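PDB 3DFF: teicoplanin pseudoaglycone deacetylases Orf2, which probably removes the acetyl group from an amino sugar of the teicoplanin pseudoaglycone, as a zinc-dependent deacetylase of the PIG-L family. Local coordinates for residues 9-14 with 147-152; 15-20 with 40-45; 22-27 with 183-188. All blocks are in the same frame, centred on the assembly; numbering follows the deposited sequence.

Contact 1. Residues 9-14 with 147-152; sequences RLLAIS and FDPTLV
As modelled, the guanidinium of Arg-9 stacks on the carboxylate of Asp-148, the planes 12° apart, with OD2 over one face toward its rim and Pro-149 C at the edge. The charges meet at long range, Arg-9 NH2 to Asp-148 OD2 3.8 Å, and no N-H points at the oxygen; NH1 crowds Asp-148 O so closely that stack and ion pair are both doubtful. The Phe-147 ring comes obliquely to the strand, its CE2 4.0 Å from Leu-11 CB. Firmer hydrogen bonds follow, one of them through the Thr-150 hydroxyl. Arg-9 O receives Thr-150 N at 2.8 Å, and Arg-9 N donates to Thr-150 OG1 at 3.0 Å; chi1 of 50° sets OG1 between the threonine's own N and carbonyl carbon, facing Arg-9 N. Leu-11 N then reaches Leu-151 O at 3.0 Å, nearly straight (168°), in parallel register. Leu-10 CD1 meets Leu-151 CD2 (3.7 Å) on one face of the sheet; on the other, Leu-11 and Val-152 lie side by side and Ile-13 CD1 rests on Val-152 CG1 (3.7 Å). Strand 9-14 thus has strand 151-155 on one edge and strand 37-42 on the other; helix 19-33 packs over Leu-10, while helix 126-147 covers Leu-11 and Ile-13.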
ATOM      1  N   ARG A   9      19.023  -2.960  -5.172  1.00 32.66           N
ATOM      2  CA  ARG A   9      18.471  -2.351  -3.972  1.00 31.26           C
ATOM      3  C   ARG A   9      17.010  -1.985  -4.285  1.00 29.14           C
ATOM      4  O   ARG A   9      16.750  -1.060  -5.035  1.00 28.94           O
ATOM      5  CB  ARG A   9      19.287  -1.112  -3.583  1.00 31.46           C
ATOM      6  CG  ARG A   9      20.729  -1.400  -3.115  1.00 32.83           C
ATOM      7  CD  ARG A   9      21.507  -0.106  -2.836  1.00 33.47           C
ATOM      8  NE  ARG A   9      22.598   0.105  -3.793  1.00 40.83           N
ATOM      9  CZ  ARG A   9      22.472   0.665  -4.998  1.00 42.50           C
ATOM     10  NH1 ARG A   9      21.298   1.087  -5.436  1.00 43.94           N
ATOM     11  NH2 ARG A   9      23.532   0.799  -5.780  1.00 44.02           N
ATOM     12  N   LEU A  10      16.078  -2.738  -3.715  1.00 27.32           N
ATOM     13  CA  LEU A  10      14.661  -2.588  -4.034  1.00 26.42           C
ATOM     14  C   LEU A  10      13.943  -1.854  -2.903  1.00 24.54           C
ATOM     15  O   LEU A  10      13.908  -2.346  -1.777  1.00 25.02           O
ATOM     16  CB  LEU A  10      14.035  -3.967  -4.256  1.00 26.14           C
ATOM     17  CG  LEU A  10      12.520  -4.046  -4.511  1.00 26.84           C
ATOM     18  CD1 LEU A  10      12.144  -3.298  -5.754  1.00 27.52           C
ATOM     19  CD2 LEU A  10      12.095  -5.487  -4.624  1.00 27.15           C
ATOM     20  N   LEU A  11      13.393  -0.682  -3.210  1.00 23.17           N
ATOM     21  CA  LEU A  11      12.599   0.069  -2.229  1.00 21.90           C
ATOM     22  C   LEU A  11      11.126  -0.059  -2.591  1.00 20.76           C
ATOM     23  O   LEU A  11      10.714   0.437  -3.644  1.00 20.65           O
ATOM     24  CB  LEU A  11      12.990   1.550  -2.231  1.00 22.24           C
ATOM     25  CG  LEU A  11      12.197   2.523  -1.335  1.00 22.60           C
ATOM     26  CD1 LEU A  11      12.322   2.150   0.158  1.00 23.56           C
ATOM     27  CD2 LEU A  11      12.626   3.961  -1.604  1.00 23.15           C
ATOM     28  N   ALA A  12      10.365  -0.725  -1.725  1.00 19.94           N
ATOM     29  CA  ALA A  12       8.920  -0.808  -1.889  1.00 19.35           C
ATOM     30  C   ALA A  12       8.309   0.289  -1.029  1.00 19.33           C
ATOM     31  O   ALA A  12       8.734   0.501   0.108  1.00 20.23           O
ATOM     32  CB  ALA A  12       8.407  -2.163  -1.505  1.00 19.99           C
ATOM     33  N   ILE A  13       7.329   0.997  -1.576  1.00 17.68           N
ATOM     34  CA  ILE A  13       6.673   2.062  -0.812  1.00 17.00           C
ATOM     35  C   ILE A  13       5.196   1.732  -0.648  1.00 16.64           C
ATOM     36  O   ILE A  13       4.424   1.818  -1.600  1.00 16.60           O
ATOM     37  CB  ILE A  13       6.885   3.413  -1.478  1.00 16.99           C
ATOM     38  CG1 ILE A  13       8.398   3.675  -1.674  1.00 15.64           C
ATOM     39  CG2 ILE A  13       6.235   4.545  -0.676  1.00 18.64           C
ATOM     40  CD1 ILE A  13       8.699   4.970  -2.302  1.00 17.33           C
ATOM     41  N   SER A  14       4.838   1.325   0.564  1.00 16.36           N
ATOM     42  CA  SER A  14       3.481   0.886   0.858  1.00 15.61           C
ATOM     43  C   SER A  14       2.664   2.034   1.457  1.00 15.70           C
ATOM     44  O   SER A  14       3.144   2.713   2.357  1.00 16.27           O
ATOM     45  CB  SER A  14       3.541  -0.267   1.847  1.00 15.81           C
ATOM     46  OG  SER A  14       2.257  -0.849   2.021  1.00 16.88           O
ATOM     47  N   PHE A 147      18.994   5.292   1.043  1.00 30.49           N
ATOM     48  CA  PHE A 147      18.995   3.879   0.678  1.00 29.37           C
ATOM     49  C   PHE A 147      19.559   3.603  -0.720  1.00 29.20           C
ATOM     50  O   PHE A 147      20.053   2.504  -0.983  1.00 28.75           O
ATOM     51  CB  PHE A 147      17.576   3.316   0.816  1.00 29.10           C
ATOM     52  CG  PHE A 147      17.445   1.868   0.451  1.00 28.06           C
ATOM     53  CD1 PHE A 147      18.001   0.874   1.253  1.00 29.07           C
ATOM     54  CD2 PHE A 147      16.710   1.492  -0.673  1.00 27.86           C
ATOM     55  CE1 PHE A 147      17.856  -0.469   0.922  1.00 27.94           C
ATOM     56  CE2 PHE A 147      16.566   0.150  -1.021  1.00 28.28           C
ATOM     57  CZ  PHE A 147      17.138  -0.831  -0.227  1.00 27.36           C
ATOM     58  N   ASP A 148      19.478   4.602  -1.595  1.00 29.30           N
ATOM     59  CA  ASP A 148      19.993   4.537  -2.970  1.00 29.77           C
ATOM     60  C   ASP A 148      19.423   3.365  -3.753  1.00 29.19           C
ATOM     61  O   ASP A 148      20.163   2.510  -4.210  1.00 28.83           O
ATOM     62  CB  ASP A 148      21.533   4.506  -2.985  1.00 30.41           C
ATOM     63  CG  ASP A 148      22.118   4.777  -4.377  1.00 33.27           C
ATOM     64  OD1 ASP A 148      21.436   5.388  -5.231  1.00 35.66           O
ATOM     65  OD2 ASP A 148      23.281   4.379  -4.610  1.00 36.93           O
ATOM     66  N   PRO A 149      18.092   3.330  -3.940  1.00 28.26           N
ATOM     67  CA  PRO A 149      17.527   2.148  -4.585  1.00 27.40           C
ATOM     68  C   PRO A 149      17.867   2.106  -6.082  1.00 27.23           C
ATOM     69  O   PRO A 149      18.082   3.144  -6.690  1.00 26.60           O
ATOM     70  CB  PRO A 149      16.023   2.376  -4.430  1.00 27.43           C
ATOM     71  CG  PRO A 149      15.897   3.871  -4.489  1.00 27.29           C
ATOM     72  CD  PRO A 149      17.058   4.342  -3.649  1.00 28.59           C
ATOM     73  N   THR A 150      17.921   0.907  -6.652  1.00 27.10           N
ATOM     74  CA  THR A 150      18.008   0.762  -8.098  1.00 27.21           C
ATOM     75  C   THR A 150      16.629   0.641  -8.726  1.00 26.72           C
ATOM     76  O   THR A 150      16.467   0.883  -9.927  1.00 26.33           O
ATOM     77  CB  THR A 150      18.850  -0.459  -8.507  1.00 27.15           C
ATOM     78  OG1 THR A 150      18.397  -1.609  -7.794  1.00 27.54           O
ATOM     79  CG2 THR A 150      20.324  -0.218  -8.208  1.00 29.23           C
ATOM     80  N   LEU A 151      15.640   0.296  -7.894  1.00 25.46           N
ATOM     81  CA  LEU A 151      14.251   0.134  -8.328  1.00 24.25           C
ATOM     82  C   LEU A 151      13.326   0.525  -7.186  1.00 22.42           C
ATOM     83  O   LEU A 151      13.556   0.128  -6.046  1.00 22.84           O
ATOM     84  CB  LEU A 151      13.945  -1.316  -8.708  1.00 23.81           C
ATOM     85  CG  LEU A 151      12.513  -1.627  -9.204  1.00 25.31           C
ATOM     86  CD1 LEU A 151      12.169  -0.806 -10.419  1.00 26.79           C
ATOM     87  CD2 LEU A 151      12.291  -3.102  -9.494  1.00 25.22           C
ATOM     88  N   VAL A 152      12.290   1.290  -7.506  1.00 21.54           N
ATOM     89  CA  VAL A 152      11.227   1.571  -6.533  1.00 20.41           C
ATOM     90  C   VAL A 152       9.919   0.965  -7.051  1.00 19.77           C
ATOM     91  O   VAL A 152       9.588   1.118  -8.234  1.00 19.75           O
ATOM     92  CB  VAL A 152      11.027   3.085  -6.330  1.00 20.56           C
ATOM     93  CG1 VAL A 152       9.822   3.371  -5.417  1.00 21.13           C
ATOM     94  CG2 VAL A 152      12.275   3.727  -5.739  1.00 21.22           C
TER

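Contact 2. Residues 15-20 with 40-45. With ZN (zinc ion), chain B.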
ATOM      1  N   PRO A  15       1.421   2.250   0.987  1.00 14.40           N
ATOM      2  CA  PRO A  15       0.591   3.276   1.645  1.00 14.62           C
ATOM      3  C   PRO A  15       0.324   2.908   3.094  1.00 14.92           C
ATOM      4  O   PRO A  15       0.591   3.727   3.988  1.00 15.41           O
ATOM      5  CB  PRO A  15      -0.723   3.290   0.825  1.00 14.79           C
ATOM      6  CG  PRO A  15      -0.462   2.483  -0.362  1.00 17.48           C
ATOM      7  CD  PRO A  15       0.722   1.584  -0.125  1.00 15.93           C
ATOM      8  N   HIS A  16      -0.195   1.700   3.333  1.00 13.55           N
ATOM      9  CA  HIS A  16      -0.599   1.271   4.668  1.00 14.47           C
ATOM     10  C   HIS A  16       0.147   0.030   5.085  1.00 15.27           C
ATOM     11  O   HIS A  16       0.820  -0.609   4.275  1.00 15.53           O
ATOM     12  CB  HIS A  16      -2.090   0.930   4.710  1.00 15.50           C
ATOM     13  CG  HIS A  16      -2.970   2.065   4.327  1.00 14.94           C
ATOM     14  ND1 HIS A  16      -3.838   2.002   3.256  1.00 15.79           N
ATOM     15  CD2 HIS A  16      -3.144   3.286   4.887  1.00 16.15           C
ATOM     16  CE1 HIS A  16      -4.506   3.140   3.175  1.00 16.99           C
ATOM     17  NE2 HIS A  16      -4.087   3.942   4.140  1.00 16.86           N
ATOM     18  N   LEU A  17       0.010  -0.309   6.366  1.00 15.71           N
ATOM     19  CA  LEU A  17       0.645  -1.487   6.939  1.00 16.86           C
ATOM     20  C   LEU A  17      -0.124  -2.752   6.545  1.00 17.86           C
ATOM     21  O   LEU A  17      -0.979  -3.245   7.299  1.00 19.08           O
ATOM     22  CB  LEU A  17       0.752  -1.316   8.465  1.00 17.51           C
ATOM     23  CG  LEU A  17       1.591  -0.114   8.927  1.00 15.66           C
ATOM     24  CD1 LEU A  17       1.248   0.306  10.325  1.00 16.76           C
ATOM     25  CD2 LEU A  17       3.110  -0.453   8.844  1.00 18.84           C
ATOM     26  N   ASP A  18       0.183  -3.236   5.341  1.00 17.57           N
ATOM     27  CA  ASP A  18      -0.376  -4.464   4.742  1.00 18.04           C
ATOM     28  C   ASP A  18      -0.297  -4.454   3.220  1.00 17.36           C
ATOM     29  O   ASP A  18      -0.240  -5.508   2.606  1.00 17.06           O
ATOM     30  CB  ASP A  18      -1.819  -4.760   5.176  1.00 18.58           C
ATOM     31  CG  ASP A  18      -2.807  -3.608   4.865  1.00 20.70           C
ATOM     32  OD1 ASP A  18      -2.452  -2.593   4.233  1.00 22.32           O
ATOM     33  OD2 ASP A  18      -3.970  -3.727   5.313  1.00 27.13           O
ATOM     34  N   ASP A  19      -0.300  -3.278   2.598  1.00 17.10           N
ATOM     35  CA  ASP A  19      -0.547  -3.213   1.152  1.00 15.96           C
ATOM     36  C   ASP A  19       0.562  -3.873   0.341  1.00 16.53           C
ATOM     37  O   ASP A  19       0.281  -4.599  -0.615  1.00 17.12           O
ATOM     38  CB  ASP A  19      -0.742  -1.766   0.671  1.00 16.73           C
ATOM     39  CG  ASP A  19      -2.047  -1.162   1.145  1.00 16.34           C
ATOM     40  OD1 ASP A  19      -3.122  -1.728   0.864  1.00 17.61           O
ATOM     41  OD2 ASP A  19      -2.000  -0.106   1.801  1.00 16.74           O
ATOM     42  N   ALA A  20       1.809  -3.622   0.720  1.00 16.35           N
ATOM     43  CA  ALA A  20       2.955  -4.173  -0.023  1.00 16.87           C
ATOM     44  C   ALA A  20       2.954  -5.684   0.045  1.00 17.26           C
ATOM     45  O   ALA A  20       3.259  -6.365  -0.963  1.00 17.94           O
ATOM     46  CB  ALA A  20       4.280  -3.617   0.548  1.00 17.33           C
ATOM     47  N   VAL A  40      11.041  -2.172   2.747  1.00 21.04           N
ATOM     48  CA  VAL A  40       9.626  -1.834   2.560  1.00 19.76           C
ATOM     49  C   VAL A  40       9.299  -0.689   3.505  1.00 18.77           C
ATOM     50  O   VAL A  40       9.248  -0.882   4.724  1.00 18.11           O
ATOM     51  CB  VAL A  40       8.738  -3.042   2.823  1.00 20.56           C
ATOM     52  CG1 VAL A  40       7.249  -2.681   2.668  1.00 21.02           C
ATOM     53  CG2 VAL A  40       9.123  -4.200   1.851  1.00 20.37           C
ATOM     54  N   TYR A  41       9.131   0.487   2.919  1.00 17.88           N
ATOM     55  CA  TYR A  41       8.811   1.713   3.657  1.00 18.33           C
ATOM     56  C   TYR A  41       7.317   1.928   3.592  1.00 17.81           C
ATOM     57  O   TYR A  41       6.761   1.995   2.496  1.00 18.04           O
ATOM     58  CB  TYR A  41       9.540   2.893   3.009  1.00 19.20           C
ATOM     59  CG  TYR A  41       9.051   4.279   3.407  1.00 19.90           C
ATOM     60  CD1 TYR A  41       9.117   4.709   4.739  1.00 20.69           C
ATOM     61  CD2 TYR A  41       8.531   5.151   2.455  1.00 19.09           C
ATOM     62  CE1 TYR A  41       8.673   5.976   5.107  1.00 21.43           C
ATOM     63  CE2 TYR A  41       8.073   6.434   2.805  1.00 19.73           C
ATOM     64  CZ  TYR A  41       8.150   6.839   4.144  1.00 19.72           C
ATOM     65  OH  TYR A  41       7.711   8.092   4.508  1.00 19.39           O
ATOM     66  N   THR A  42       6.672   2.048   4.752  1.00 16.77           N
ATOM     67  CA  THR A  42       5.243   2.348   4.780  1.00 17.11           C
ATOM     68  C   THR A  42       5.047   3.817   5.144  1.00 16.96           C
ATOM     69  O   THR A  42       5.506   4.271   6.186  1.00 17.93           O
ATOM     70  CB  THR A  42       4.508   1.449   5.771  1.00 17.32           C
ATOM     71  OG1 THR A  42       4.697   0.071   5.397  1.00 17.22           O
ATOM     72  CG2 THR A  42       2.993   1.778   5.784  1.00 17.09           C
ATOM     73  N   VAL A  43       4.365   4.538   4.262  1.00 15.88           N
ATOM     74  CA  VAL A  43       4.094   5.973   4.389  1.00 15.37           C
ATOM     75  C   VAL A  43       3.176   6.288   5.576  1.00 15.97           C
ATOM     76  O   VAL A  43       3.534   7.076   6.452  1.00 15.83           O
ATOM     77  CB  VAL A  43       3.482   6.527   3.084  1.00 15.34           C
ATOM     78  CG1 VAL A  43       3.172   8.034   3.180  1.00 16.22           C
ATOM     79  CG2 VAL A  43       4.429   6.250   1.919  1.00 14.28           C
ATOM     80  N   PHE A  44       1.991   5.678   5.599  1.00 16.17           N
ATOM     81  CA  PHE A  44       0.969   6.039   6.588  1.00 16.21           C
ATOM     82  C   PHE A  44       1.031   5.146   7.817  1.00 17.14           C
ATOM     83  O   PHE A  44       0.058   4.503   8.208  1.00 18.22           O
ATOM     84  CB  PHE A  44      -0.419   6.115   5.918  1.00 15.86           C
ATOM     85  CG  PHE A  44      -0.514   7.232   4.928  1.00 15.44           C
ATOM     86  CD1 PHE A  44      -0.708   8.547   5.363  1.00 16.43           C
ATOM     87  CD2 PHE A  44      -0.334   6.993   3.563  1.00 16.96           C
ATOM     88  CE1 PHE A  44      -0.759   9.627   4.450  1.00 17.60           C
ATOM     89  CE2 PHE A  44      -0.380   8.069   2.638  1.00 16.52           C
ATOM     90  CZ  PHE A  44      -0.579   9.397   3.094  1.00 17.88           C
ATOM     91  N   ALA A  45       2.212   5.108   8.424  1.00 15.74           N
ATOM     92  CA  ALA A  45       2.465   4.315   9.630  1.00 16.20           C
ATOM     93  C   ALA A  45       2.696   5.232  10.834  1.00 16.56           C
ATOM     94  O   ALA A  45       3.182   4.774  11.854  1.00 16.33           O
ATOM     95  CB  ALA A  45       3.685   3.397   9.409  1.00 16.63           C
TER
HETATM   96 ZN    ZN B 274      -4.066   0.387   1.945  1.00 18.53          ZN
HETATM   97  O   HOH W   1       3.664  -2.405   4.823  1.00 23.00           O
HETATM   98  O   HOH W   2      -1.167   1.927   7.943  1.00 23.69           O
HETATM   99  O   HOH W   3      -4.313  -1.000   3.516  1.00 19.58           O
HETATM  100  O   HOH W   4      -6.058   0.470   1.751  1.00 22.42           O
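His-16 meets Phe-44 beside the zinc site, and its ring ties the loop after strand 9-14 to the metal. From CB, chi1 of -59° turns the ring so that ND1 binds the zinc at 2.1 Å; CD2, on the other side of the ring, touches Phe-44 CB at 4.1 Å, and NE2 is hydrogen-bonded to Asp-163. Asp-19 grips the zinc unevenly, OD2 at 2.1 Å and OD1 at 2.6 Å, and the anti lone pair of OD2 also takes the N-H of His-16. His-164 and two waters complete the site; one of these waters donates to Asp-18 OD1 at 2.6 Å. The sequence agrees with the His-x-Asp-Asp metal motif of PIG-L enzymes. Across the contact, Phe-44 N donates to Pro-15 O at 2.9 Å, with that oxygen also in plane at the edge of the phenyl ring. A water accepts from Leu-17 N and donates to Phe-44 O. The Leu-17 and Thr-42 side chains cross at about a right angle, CD2 of Leu-17 3.8 Å from CG2 of Thr-42. The contact belongs to a beta-alpha-beta unit: strand 9-14 leads through this loop into helix 19-33, strand 37-42 lies beside and parallel to strand 9-14, and helix 162-178 packs on Pro-15 and Phe-44.

Contact 3. Residues 22-27 with 183-188; sequences LSFGAG and RLWEDL
Ser-23 fills the centre of this contact, its CB over one face of the Trp-185 indole and its hydroxyl reaching the backbone of Leu-188. The CH-pi approach is directed at the five-membered ring, 23° from its normal, although the carbons are modelled too close for the separation to be trusted. Ser-23 OG accepts Leu-188 N at 3.0 Å in an almost straight bond of 175°. Next along the helix, Phe-24 CB touches Trp-185 CE3 at 3.7 Å. The Phe-24 ring and the six-membered ring of Trp-185 are near parallel, their planes 22° apart. They are slid so far that they barely overlap, with the centroids of these two rings 5.9 Å apart. On the preceding residue, Leu-22 CB lies against Leu-188 O (3.5 Å), and Leu-188 CD1 returns to Leu-22 O at 3.6 Å.

Two waters fill in the polar seam. One spans Ser-23 OG and Leu-188 O, donating to the latter; the other donates to Ser-23 O and Glu-186 O, each at 2.7 Å. Ser-23 OG is also bonded to Asp-19 O, one turn back in helix 19-33. Where the helix kinks, the N-H groups of Ala-26 and Gly-27 are taken by the carboxylate of Glu-262 instead of by the previous turn.

Beyond this shell lies the metal. Asp-187 OD1 bonds to His-164 ND1, whose NE2 binds the zinc. By pinning the backbone of Leu-188, the serine ties down the chain that carries Asp-187, a second-shell residue. Together with the zinc on NE2, the bond to Asp-187 would fix the rotation of the His-164 ring, and the negative charge of the carboxylate would be expected to make the imidazole a stronger electron donor to the zinc.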
ATOM      1  N   LEU A  22       0.277  -7.734   0.739  1.00 17.50           N
ATOM      2  CA  LEU A  22      -0.887  -8.209  -0.020  1.00 18.11           C
ATOM      3  C   LEU A  22      -0.661  -8.166  -1.521  1.00 18.50           C
ATOM      4  O   LEU A  22      -1.079  -9.087  -2.254  1.00 18.73           O
ATOM      5  CB  LEU A  22      -2.096  -7.323   0.280  1.00 17.59           C
ATOM      6  CG  LEU A  22      -2.791  -7.587   1.607  1.00 19.30           C
ATOM      7  CD1 LEU A  22      -3.687  -6.398   1.944  1.00 19.06           C
ATOM      8  CD2 LEU A  22      -3.594  -8.896   1.564  1.00 19.75           C
ATOM      9  N   SER A  23      -0.033  -7.095  -1.987  1.00 17.76           N
ATOM     10  CA  SER A  23       0.060  -6.840  -3.425  1.00 17.99           C
ATOM     11  C   SER A  23       1.319  -7.390  -4.070  1.00 18.95           C
ATOM     12  O   SER A  23       1.312  -7.712  -5.266  1.00 19.76           O
ATOM     13  CB  SER A  23      -0.044  -5.344  -3.726  1.00 18.40           C
ATOM     14  OG  SER A  23      -1.241  -4.801  -3.199  1.00 16.58           O
ATOM     15  N   PHE A  24       2.390  -7.484  -3.285  1.00 18.68           N
ATOM     16  CA  PHE A  24       3.728  -7.672  -3.863  1.00 20.24           C
ATOM     17  C   PHE A  24       4.600  -8.573  -2.985  1.00 20.27           C
ATOM     18  O   PHE A  24       5.814  -8.648  -3.188  1.00 21.33           O
ATOM     19  CB  PHE A  24       4.370  -6.288  -4.092  1.00 20.39           C
ATOM     20  CG  PHE A  24       5.605  -6.293  -4.978  1.00 21.77           C
ATOM     21  CD1 PHE A  24       5.573  -6.832  -6.262  1.00 21.82           C
ATOM     22  CD2 PHE A  24       6.783  -5.717  -4.526  1.00 22.62           C
ATOM     23  CE1 PHE A  24       6.721  -6.820  -7.077  1.00 25.72           C
ATOM     24  CE2 PHE A  24       7.932  -5.696  -5.325  1.00 26.12           C
ATOM     25  CZ  PHE A  24       7.904  -6.248  -6.597  1.00 23.39           C
ATOM     26  N   GLY A  25       3.984  -9.275  -2.038  1.00 20.84           N
ATOM     27  CA  GLY A  25       4.729 -10.087  -1.080  1.00 21.94           C
ATOM     28  C   GLY A  25       5.544 -11.168  -1.774  1.00 23.31           C
ATOM     29  O   GLY A  25       6.662 -11.448  -1.370  1.00 23.13           O
ATOM     30  N   ALA A  26       4.973 -11.775  -2.812  1.00 24.37           N
ATOM     31  CA  ALA A  26       5.716 -12.797  -3.574  1.00 25.23           C
ATOM     32  C   ALA A  26       6.946 -12.180  -4.239  1.00 25.58           C
ATOM     33  O   ALA A  26       8.044 -12.736  -4.139  1.00 26.29           O
ATOM     34  CB  ALA A  26       4.818 -13.488  -4.603  1.00 25.29           C
ATOM     35  N   GLY A  27       6.765 -11.028  -4.887  1.00 25.41           N
ATOM     36  CA  GLY A  27       7.860 -10.247  -5.485  1.00 25.74           C
ATOM     37  C   GLY A  27       8.950  -9.851  -4.499  1.00 25.83           C
ATOM     38  O   GLY A  27      10.154  -9.957  -4.798  1.00 26.61           O
ATOM     39  N   ARG A 183       7.998   1.226 -10.643  1.00 20.07           N
ATOM     40  CA  ARG A 183       6.925   0.368 -11.143  1.00 20.22           C
ATOM     41  C   ARG A 183       5.775   0.488 -10.161  1.00 19.74           C
ATOM     42  O   ARG A 183       5.994   0.865  -9.005  1.00 20.08           O
ATOM     43  CB  ARG A 183       7.357  -1.095 -11.236  1.00 19.85           C
ATOM     44  CG  ARG A 183       8.544  -1.373 -12.157  1.00 21.99           C
ATOM     45  CD  ARG A 183       8.873  -2.854 -12.186  1.00 22.46           C
ATOM     46  NE  ARG A 183       7.839  -3.655 -12.841  1.00 25.60           N
ATOM     47  CZ  ARG A 183       7.736  -3.821 -14.162  1.00 26.07           C
ATOM     48  NH1 ARG A 183       8.599  -3.231 -14.985  1.00 26.98           N
ATOM     49  NH2 ARG A 183       6.754  -4.556 -14.664  1.00 26.22           N
ATOM     50  N   LEU A 184       4.562   0.205 -10.633  1.00 19.01           N
ATOM     51  CA  LEU A 184       3.399   0.159  -9.743  1.00 18.30           C
ATOM     52  C   LEU A 184       2.880  -1.261  -9.682  1.00 18.00           C
ATOM     53  O   LEU A 184       2.802  -1.926 -10.712  1.00 18.90           O
ATOM     54  CB  LEU A 184       2.292   1.061 -10.259  1.00 18.25           C
ATOM     55  CG  LEU A 184       2.686   2.498 -10.610  1.00 18.55           C
ATOM     56  CD1 LEU A 184       1.468   3.299 -11.028  1.00 20.31           C
ATOM     57  CD2 LEU A 184       3.412   3.179  -9.451  1.00 16.81           C
ATOM     58  N   TRP A 185       2.477  -1.709  -8.500  1.00 16.67           N
ATOM     59  CA  TRP A 185       1.849  -3.024  -8.397  1.00 16.70           C
ATOM     60  C   TRP A 185       0.348  -2.888  -8.486  1.00 17.21           C
ATOM     61  O   TRP A 185      -0.223  -1.817  -8.245  1.00 16.94           O
ATOM     62  CB  TRP A 185       2.246  -3.753  -7.106  1.00 16.95           C
ATOM     63  CG  TRP A 185       1.849  -3.056  -5.833  1.00 16.31           C
ATOM     64  CD1 TRP A 185       0.576  -2.723  -5.422  1.00 17.05           C
ATOM     65  CD2 TRP A 185       2.729  -2.616  -4.795  1.00 17.42           C
ATOM     66  NE1 TRP A 185       0.622  -2.090  -4.188  1.00 16.10           N
ATOM     67  CE2 TRP A 185       1.934  -2.007  -3.791  1.00 17.78           C
ATOM     68  CE3 TRP A 185       4.115  -2.657  -4.622  1.00 18.69           C
ATOM     69  CZ2 TRP A 185       2.496  -1.474  -2.609  1.00 18.59           C
ATOM     70  CZ3 TRP A 185       4.673  -2.099  -3.448  1.00 18.59           C
ATOM     71  CH2 TRP A 185       3.856  -1.537  -2.469  1.00 16.82           C
ATOM     72  N   GLU A 186      -0.305  -3.997  -8.816  1.00 18.03           N
ATOM     73  CA  GLU A 186      -1.756  -4.033  -8.847  1.00 17.96           C
ATOM     74  C   GLU A 186      -2.264  -4.154  -7.415  1.00 18.15           C
ATOM     75  O   GLU A 186      -1.960  -5.148  -6.737  1.00 18.99           O
ATOM     76  CB  GLU A 186      -2.187  -5.235  -9.698  1.00 18.70           C
ATOM     77  CG  GLU A 186      -3.662  -5.297  -9.914  1.00 19.60           C
ATOM     78  CD  GLU A 186      -4.086  -6.541 -10.679  1.00 23.29           C
ATOM     79  OE1 GLU A 186      -3.517  -7.632 -10.439  1.00 22.63           O
ATOM     80  OE2 GLU A 186      -4.999  -6.418 -11.524  1.00 23.98           O
ATOM     81  N   ASP A 187      -3.005  -3.146  -6.931  1.00 17.14           N
ATOM     82  CA  ASP A 187      -3.447  -3.158  -5.526  1.00 17.13           C
ATOM     83  C   ASP A 187      -4.335  -4.368  -5.279  1.00 17.52           C
ATOM     84  O   ASP A 187      -5.347  -4.519  -5.953  1.00 17.71           O
ATOM     85  CB  ASP A 187      -4.230  -1.889  -5.139  1.00 17.71           C
ATOM     86  CG  ASP A 187      -3.515  -0.613  -5.509  1.00 16.46           C
ATOM     87  OD1 ASP A 187      -3.243   0.180  -4.571  1.00 16.89           O
ATOM     88  OD2 ASP A 187      -3.240  -0.385  -6.711  1.00 18.19           O
ATOM     89  N   LEU A 188      -3.945  -5.206  -4.325  1.00 17.06           N
ATOM     90  CA  LEU A 188      -4.781  -6.335  -3.889  1.00 17.52           C
ATOM     91  C   LEU A 188      -5.231  -6.181  -2.442  1.00 18.09           C
ATOM     92  O   LEU A 188      -4.480  -5.669  -1.605  1.00 17.87           O
ATOM     93  CB  LEU A 188      -4.031  -7.663  -4.062  1.00 17.91           C
ATOM     94  CG  LEU A 188      -3.562  -7.974  -5.486  1.00 18.84           C
ATOM     95  CD1 LEU A 188      -2.724  -9.227  -5.494  1.00 20.76           C
ATOM     96  CD2 LEU A 188      -4.765  -8.163  -6.412  1.00 20.18           C
TER
HETATM   97  O   HOH W   5      -3.256  -3.249  -1.398  1.00 19.11           O
HETATM   98  O   HOH W   6      -0.244  -7.180  -7.383  1.00 20.58           O

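How the contacts relate
From the N terminus, strand 9-14 runs in the interior of the mixed sheet, and contact 1 closes the long loop back to 147-152. Contact 2 follows at once, closing a short loop from 15-20 to 40-45 that nests wholly within the first. Contact 3 starts further along helix 19-33, inside both loops, and reaches out to 183-188, so it crosses each of them. The sheet unites all three: Tyr-41 pairs with Ala-12 and Ser-14, and Val-152 O receives Arg-183 N. Trp-185 CH2 packs on Ser-14 and Ala-20, joining helix 19-33 to the sheet.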